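Local structure of carboxypeptidase Y inhibitor (Saccharomyces cerevisiae, 1WPX) at residues I13-Y16 against K17-I21; D98-S101 against K102-K106; V198-W201 against A202-N206. The protein is a specific and potent inhibitor of carboxypeptidase Y and belongs to the phosphatidylethanolamine-binding protein family. All blocks are in the same frame, centred on the assembly; numbering follows the deposited sequence.

Interaction 1 of 3, residues I13-Y16 against K17-I21; sequences IDSY and KKHGI
Lys17 CG, anti to its carbonyl carbon (chi1 -70°), lies close to Ile13 O and brings the lysine chain to the Ile13 side chain. One turn apart on helix 8-18, the two side chains meet at an oblique crossing, with Ile13 CG2 4.0 Å from Lys17 CD. The backbone oxygen of Ile13 accepts from Lys17 N at 2.9 Å. The next two residues continue the helical pattern, Lys18 N to Asp14 O at 3.0 Å and His19 N to Ser15 O at 3.1 Å.

His19 is the first residue to leave helical geometry. Its CG points back beside its own backbone N (chi1 -57°). This turns an edge of the ring toward Ser15, with Ser15 O near the ring plane, 3.1 Å from His19 CD2. Lys18 CG lies over one face of the ring.

The helix ends in a Schellman motif. Gly20, with positive phi, is the C-prime residue. Ile21 N bonds to Tyr16 O at 2.8 Å, and Gly20 N bonds to Lys17 O at 2.9 Å. The closure brings Ile21 CB within 4.1 Å of Tyr16 CB, an apolar contact on the buried side.

Outside the two segments, Lys18 NZ forms a salt bridge and His19 NE2 a hydrogen bond, each with an acidic side chain of the other protein chain, probably carboxypeptidase Y. This helix end is therefore part of the interface. Inward, Tyr16 OH bonds to Ser212 O and His19 ND1 to Tyr216 OH, on strand 208-217, while Ile21 packs on strand 162-170 and Tyr16 on helix 21-24.

Interaction 2 of 3, residues D98-S101 against K102-K106; sequences DAPS and KTDHK
The His105 ring has Asp98 OD1 at its edge, near the ring plane, 4.4 Å from CE1. Ser101 O approaches the same ring obliquely. Thr103 O lies above one face, offset toward the rim. These are loose approaches. The carboxylate of Asp98 has its strong partner in Arg163, through a salt bridge from OD1. Alongside it runs Lys102, pointing the same way, with Lys102 CG 3.9 Å from Asp98 OD1.

Ser101 OG accepts two backbone N-H groups of the residues that follow it, from Asp104 N at 2.8 Å and from Thr103 N at 3.1 Å. The first bond is fairly straight, at 164°. OG sits between the backbone N and the carbonyl carbon (chi1 74°), which lets it reach forward to both. The bond to the residue two positions on is that of an ST turn.

The loop joins strands 90-96 and 110-120. The Asp-Pro-Asp-x-Pro sequence familiar from this family begins at Asp96, at the end of strand 90-96, and runs into the loop. In that motif Asp98 N bonds to Asp96 OD1, and the peptide before Pro100 is cis. A sulfate, probably from the crystallisation liquor, lies about 4 Å from the Ala99 side chain, a place consistent with the family's anion pocket.

Pro100 CG lies 3.8 Å from Asp104 CB. Asp104 OD1 accepts from Lys106 N at 3.2 Å, nearly along its own C-O axis, and so makes an Asx turn.

Interaction 3 of 3, residues V198-W201 against A202-N206; sequences VGKW and AKENN
Asn205 ND2 donates to Trp201 O at 2.8 Å, four residues back on the chain. The same nitrogen lies over one face of the indole, offset toward the rim, with the amide and ring planes 61° apart. It bonds to Ser181 OG as well. Trp201 NE1, 3.3 Å from Asn205 ND2, is a second donor and makes no bond with it. It is satisfied by Ser181 O. Glu204 OE2 also bonds to Ser181 OG, so three side chains of this helix end meet at one serine.

The backbone donors are taken up in turn. Ala202 N bonds to Val198 O at 2.8 Å, Lys203 N to Gly199 O at 3.2 Å, and Glu204 N to Lys200 O at 3.2 Å. The helix ends in a Schellman motif with Asn206 as the C-prime residue. Lys200 and Glu204 do not form a salt bridge, since NZ and OE1 stay 4.9 Å apart.

An alanine replacing Trp201 would remove the indole, and would probably leave Ser181 O without its donor and a gap beside Trp189 and the Asn205 amide. The Asn205 amide closes the helix end on itself, while the bonds to Ser181 join that end to a preceding loop.

Overall arrangement
The three contacts are well separated along the chain and do not touch. Their centres lie 19 to 21 Å apart. Interactions 1 and 2 come within about 7 Å at their nearest atoms, 1 and 3 within about 8 Å, and 2 and 3 within about 11 Å. Strand 162-170 links them. Arg163 bonds through NH1 to His19 O of interaction 1 and through NH2 to Asp98 of interaction 2. Ile21 packs on Arg163 and Val165, while Val198 and Ala202 of interaction 3 pack on Tyr169. Only interaction 1 meets the other protein chain. Interaction 2 is the one beside the bound sulfate, probably at the family's anion pocket.

Interaction 1 of 3, residues I13-Y16 against K17-I21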
loop_
_atom_site.group_PDB
_atom_site.type_symbol
_atom_site.label_atom_id
_atom_site.label_comp_id
_atom_site.label_asym_id
_atom_site.label_seq_id
_atom_site.Cartn_x
_atom_site.Cartn_y
_atom_site.Cartn_z
ATOM N N ILE B 13 4.856 1.641 15.661
ATOM C CA ILE B 13 5.396 0.715 16.646
ATOM C C ILE B 13 5.799 -0.582 15.959
ATOM O O ILE B 13 6.902 -1.085 16.166
ATOM C CB ILE B 13 4.361 0.369 17.754
ATOM C CG1 ILE B 13 3.806 1.643 18.396
ATOM C CG2 ILE B 13 5.022 -0.496 18.827
ATOM C CD1 ILE B 13 4.822 2.408 19.205
ATOM N N ASP B 14 4.897 -1.120 15.142
ATOM C CA ASP B 14 5.165 -2.364 14.440
ATOM C C ASP B 14 6.450 -2.304 13.635
ATOM O O ASP B 14 7.245 -3.244 13.657
ATOM C CB ASP B 14 3.990 -2.731 13.536
ATOM C CG ASP B 14 2.752 -3.114 14.330
ATOM O OD1 ASP B 14 2.889 -3.367 15.548
ATOM O OD2 ASP B 14 1.648 -3.174 13.744
ATOM N N SER B 15 6.663 -1.199 12.935
ATOM C CA SER B 15 7.872 -1.041 12.147
ATOM C C SER B 15 9.114 -1.021 13.053
ATOM O O SER B 15 10.076 -1.749 12.803
ATOM C CB SER B 15 7.797 0.245 11.321
ATOM O OG SER B 15 8.903 0.360 10.439
ATOM N N TYR B 16 9.084 -0.199 14.103
ATOM C CA TYR B 16 10.209 -0.083 15.037
ATOM C C TYR B 16 10.581 -1.436 15.620
ATOM O O TYR B 16 11.759 -1.730 15.822
ATOM C CB TYR B 16 9.863 0.844 16.202
ATOM C CG TYR B 16 9.520 2.269 15.833
ATOM C CD1 TYR B 16 8.604 2.995 16.606
ATOM C CD2 TYR B 16 10.106 2.901 14.732
ATOM C CE1 TYR B 16 8.267 4.313 16.298
ATOM C CE2 TYR B 16 9.780 4.228 14.411
ATOM C CZ TYR B 16 8.854 4.926 15.202
ATOM O OH TYR B 16 8.500 6.222 14.905
ATOM N N LYS B 17 9.568 -2.244 15.911
ATOM C CA LYS B 17 9.785 -3.568 16.477
ATOM C C LYS B 17 10.440 -4.508 15.488
ATOM O O LYS B 17 11.517 -5.044 15.740
ATOM C CB LYS B 17 8.463 -4.182 16.929
ATOM C CG LYS B 17 7.856 -3.519 18.149
ATOM C CD LYS B 17 6.557 -4.201 18.549
ATOM C CE LYS B 17 6.765 -5.689 18.785
ATOM N NZ LYS B 17 5.487 -6.368 19.148
ATOM N N LYS B 18 9.781 -4.699 14.354
ATOM C CA LYS B 18 10.281 -5.598 13.326
ATOM C C LYS B 18 11.721 -5.314 12.909
ATOM O O LYS B 18 12.460 -6.236 12.562
ATOM C CB LYS B 18 9.363 -5.544 12.101
ATOM C CG LYS B 18 9.744 -6.513 11.000
ATOM C CD LYS B 18 8.819 -6.372 9.813
ATOM C CE LYS B 18 9.298 -7.207 8.642
ATOM N NZ LYS B 18 8.406 -7.039 7.457
ATOM N N HIS B 19 12.123 -4.048 12.955
ATOM C CA HIS B 19 13.473 -3.669 12.554
ATOM C C HIS B 19 14.401 -3.333 13.719
ATOM O O HIS B 19 15.410 -2.650 13.537
ATOM C CB HIS B 19 13.395 -2.501 11.570
ATOM C CG HIS B 19 12.569 -2.806 10.358
ATOM N ND1 HIS B 19 13.061 -3.510 9.280
ATOM C CD2 HIS B 19 11.263 -2.571 10.088
ATOM C CE1 HIS B 19 12.093 -3.697 8.399
ATOM N NE2 HIS B 19 10.992 -3.138 8.867
ATOM N N GLY B 20 14.055 -3.828 14.906
ATOM C CA GLY B 20 14.864 -3.609 16.096
ATOM C C GLY B 20 15.266 -2.185 16.456
ATOM O O GLY B 20 16.297 -1.976 17.098
ATOM N N ILE B 21 14.460 -1.204 16.062
ATOM C CA ILE B 21 14.764 0.190 16.364
ATOM C C ILE B 21 14.527 0.497 17.847
ATOM O O ILE B 21 15.182 1.368 18.416
ATOM C CB ILE B 21 13.891 1.143 15.520
ATOM C CG1 ILE B 21 14.094 0.866 14.025
ATOM C CG2 ILE B 21 14.224 2.586 15.857
ATOM C CD1 ILE B 21 15.469 1.195 13.509
#

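Interaction 2 of 3, residues D98-S101 against K102-K106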
loop_
_atom_site.group_PDB
_atom_site.type_symbol
_atom_site.label_atom_id
_atom_site.label_comp_id
_atom_site.label_asym_id
_atom_site.label_seq_id
_atom_site.Cartn_x
_atom_site.Cartn_y
_atom_site.Cartn_z
ATOM N N ASP B 98 24.404 0.488 12.730
ATOM C CA ASP B 98 25.001 -0.620 11.992
ATOM C C ASP B 98 26.311 -0.202 11.323
ATOM O O ASP B 98 26.491 -0.356 10.112
ATOM C CB ASP B 98 24.011 -1.141 10.945
ATOM C CG ASP B 98 22.684 -1.543 11.555
ATOM O OD1 ASP B 98 22.691 -2.235 12.596
ATOM O OD2 ASP B 98 21.634 -1.173 10.993
ATOM N N ALA B 99 27.222 0.332 12.131
ATOM C CA ALA B 99 28.516 0.778 11.642
ATOM C C ALA B 99 29.620 -0.009 12.344
ATOM O O ALA B 99 29.656 -0.081 13.569
ATOM C CB ALA B 99 28.681 2.260 11.901
ATOM N N PRO B 100 30.529 -0.621 11.570
ATOM C CA PRO B 100 30.571 -0.613 10.104
ATOM C C PRO B 100 29.540 -1.535 9.444
ATOM O O PRO B 100 29.365 -1.504 8.228
ATOM C CB PRO B 100 31.999 -1.049 9.811
ATOM C CG PRO B 100 32.240 -2.052 10.899
ATOM C CD PRO B 100 31.681 -1.358 12.120
ATOM N N SER B 101 28.866 -2.356 10.244
ATOM C CA SER B 101 27.866 -3.276 9.713
ATOM C C SER B 101 26.862 -3.670 10.790
ATOM O O SER B 101 27.022 -3.330 11.961
ATOM C CB SER B 101 28.538 -4.542 9.190
ATOM O OG SER B 101 28.971 -5.356 10.273
ATOM N N LYS B 102 25.835 -4.411 10.381
ATOM C CA LYS B 102 24.799 -4.863 11.297
ATOM C C LYS B 102 25.349 -5.882 12.287
ATOM O O LYS B 102 24.674 -6.252 13.244
ATOM C CB LYS B 102 23.641 -5.490 10.516
ATOM C CG LYS B 102 22.464 -5.905 11.385
ATOM C CD LYS B 102 21.468 -6.767 10.618
ATOM C CE LYS B 102 20.345 -7.267 11.531
ATOM N NZ LYS B 102 19.424 -8.227 10.842
ATOM N N THR B 103 26.578 -6.334 12.059
ATOM C CA THR B 103 27.193 -7.320 12.941
ATOM C C THR B 103 28.416 -6.789 13.675
ATOM O O THR B 103 28.546 -6.981 14.884
ATOM C CB THR B 103 27.583 -8.584 12.161
ATOM O OG1 THR B 103 26.394 -9.277 11.770
ATOM C CG2 THR B 103 28.443 -9.502 13.020
ATOM N N ASP B 104 29.314 -6.135 12.943
ATOM C CA ASP B 104 30.515 -5.562 13.546
ATOM C C ASP B 104 30.137 -4.180 14.084
ATOM O O ASP B 104 29.846 -3.262 13.310
ATOM C CB ASP B 104 31.624 -5.427 12.499
ATOM C CG ASP B 104 33.003 -5.251 13.123
ATOM O OD1 ASP B 104 33.172 -4.379 14.001
ATOM O OD2 ASP B 104 33.929 -5.988 12.726
ATOM N N HIS B 105 30.139 -4.034 15.407
ATOM C CA HIS B 105 29.776 -2.766 16.029
ATOM C C HIS B 105 30.952 -1.967 16.587
ATOM O O HIS B 105 30.790 -1.189 17.527
ATOM C CB HIS B 105 28.751 -3.017 17.136
ATOM C CG HIS B 105 27.479 -3.634 16.644
ATOM N ND1 HIS B 105 26.720 -3.072 15.638
ATOM C CD2 HIS B 105 26.835 -4.766 17.014
ATOM C CE1 HIS B 105 25.664 -3.831 15.411
ATOM N NE2 HIS B 105 25.710 -4.865 16.231
ATOM N N LYS B 106 32.132 -2.156 16.005
ATOM C CA LYS B 106 33.321 -1.437 16.446
ATOM C C LYS B 106 33.053 0.068 16.473
ATOM O O LYS B 106 33.657 0.800 17.256
ATOM C CB LYS B 106 34.504 -1.750 15.516
ATOM C CG LYS B 106 35.686 -0.779 15.619
ATOM C CD LYS B 106 36.303 -0.729 17.017
ATOM C CE LYS B 106 37.096 -1.992 17.336
ATOM N NZ LYS B 106 38.269 -2.165 16.428
#

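Interaction 3 of 3, residues V198-W201 against A202-N206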
loop_
_atom_site.group_PDB
_atom_site.type_symbol
_atom_site.label_atom_id
_atom_site.label_comp_id
_atom_site.label_asym_id
_atom_site.label_seq_id
_atom_site.Cartn_x
_atom_site.Cartn_y
_atom_site.Cartn_z
ATOM N N VAL B 198 22.770 7.748 20.584
ATOM C CA VAL B 198 21.612 8.566 20.933
ATOM C C VAL B 198 20.981 8.196 22.265
ATOM O O VAL B 198 20.546 9.070 23.009
ATOM C CB VAL B 198 20.517 8.513 19.831
ATOM C CG1 VAL B 198 21.125 8.849 18.494
ATOM C CG2 VAL B 198 19.866 7.148 19.785
ATOM N N GLY B 199 20.930 6.903 22.563
ATOM C CA GLY B 199 20.337 6.464 23.811
ATOM C C GLY B 199 21.069 7.039 25.005
ATOM O O GLY B 199 20.456 7.649 25.875
ATOM N N LYS B 200 22.381 6.837 25.036
ATOM C CA LYS B 200 23.239 7.328 26.111
ATOM C C LYS B 200 23.168 8.854 26.222
ATOM O O LYS B 200 22.852 9.402 27.283
ATOM C CB LYS B 200 24.685 6.909 25.838
ATOM C CG LYS B 200 25.693 7.343 26.886
ATOM C CD LYS B 200 25.436 6.628 28.198
ATOM C CE LYS B 200 26.573 6.826 29.187
ATOM N NZ LYS B 200 26.320 6.036 30.429
ATOM N N TRP B 201 23.461 9.522 25.109
ATOM C CA TRP B 201 23.466 10.980 25.036
ATOM C C TRP B 201 22.123 11.635 25.358
ATOM O O TRP B 201 22.081 12.664 26.031
ATOM C CB TRP B 201 23.919 11.423 23.643
ATOM C CG TRP B 201 24.162 12.889 23.521
ATOM C CD1 TRP B 201 25.218 13.588 24.026
ATOM C CD2 TRP B 201 23.339 13.842 22.834
ATOM N NE1 TRP B 201 25.108 14.920 23.691
ATOM C CE2 TRP B 201 23.964 15.102 22.961
ATOM C CE3 TRP B 201 22.136 13.754 22.122
ATOM C CZ2 TRP B 201 23.426 16.264 22.404
ATOM C CZ3 TRP B 201 21.602 14.910 21.569
ATOM C CH2 TRP B 201 22.248 16.148 21.713
ATOM N N ALA B 202 21.031 11.049 24.875
ATOM C CA ALA B 202 19.706 11.610 25.117
ATOM C C ALA B 202 19.321 11.551 26.589
ATOM O O ALA B 202 18.660 12.455 27.103
ATOM C CB ALA B 202 18.665 10.882 24.278
ATOM N N LYS B 203 19.734 10.484 27.264
ATOM C CA LYS B 203 19.420 10.316 28.676
ATOM C C LYS B 203 20.189 11.267 29.578
ATOM O O LYS B 203 19.600 11.902 30.452
ATOM C CB LYS B 203 19.682 8.874 29.114
ATOM C CG LYS B 203 18.495 7.954 28.917
ATOM C CD LYS B 203 17.310 8.408 29.777
ATOM C CE LYS B 203 16.062 7.547 29.538
ATOM N NZ LYS B 203 14.899 7.965 30.382
ATOM N N GLU B 204 21.497 11.370 29.376
ATOM C CA GLU B 204 22.289 12.256 30.216
ATOM C C GLU B 204 21.954 13.724 29.989
ATOM O O GLU B 204 22.463 14.594 30.683
ATOM C CB GLU B 204 23.795 12.008 30.016
ATOM C CG GLU B 204 24.320 12.134 28.594
ATOM C CD GLU B 204 25.809 11.792 28.494
ATOM O OE1 GLU B 204 26.211 10.710 28.976
ATOM O OE2 GLU B 204 26.576 12.600 27.931
ATOM N N ASN B 205 21.081 14.001 29.027
ATOM C CA ASN B 205 20.699 15.375 28.746
ATOM C C ASN B 205 19.205 15.609 28.923
ATOM O O ASN B 205 18.674 16.637 28.518
ATOM C CB ASN B 205 21.138 15.760 27.335
ATOM C CG ASN B 205 22.634 15.982 27.235
ATOM O OD1 ASN B 205 23.174 16.897 27.853
ATOM N ND2 ASN B 205 23.314 15.144 26.454
ATOM N N ASN B 206 18.528 14.641 29.523
ATOM C CA ASN B 206 17.103 14.749 29.781
ATOM C C ASN B 206 16.248 15.113 28.580
ATOM O O ASN B 206 15.324 15.912 28.705
ATOM C CB ASN B 206 16.870 15.778 30.882
ATOM C CG ASN B 206 17.617 15.439 32.154
ATOM O OD1 ASN B 206 18.092 16.327 32.862
ATOM N ND2 ASN B 206 17.718 14.145 32.459
#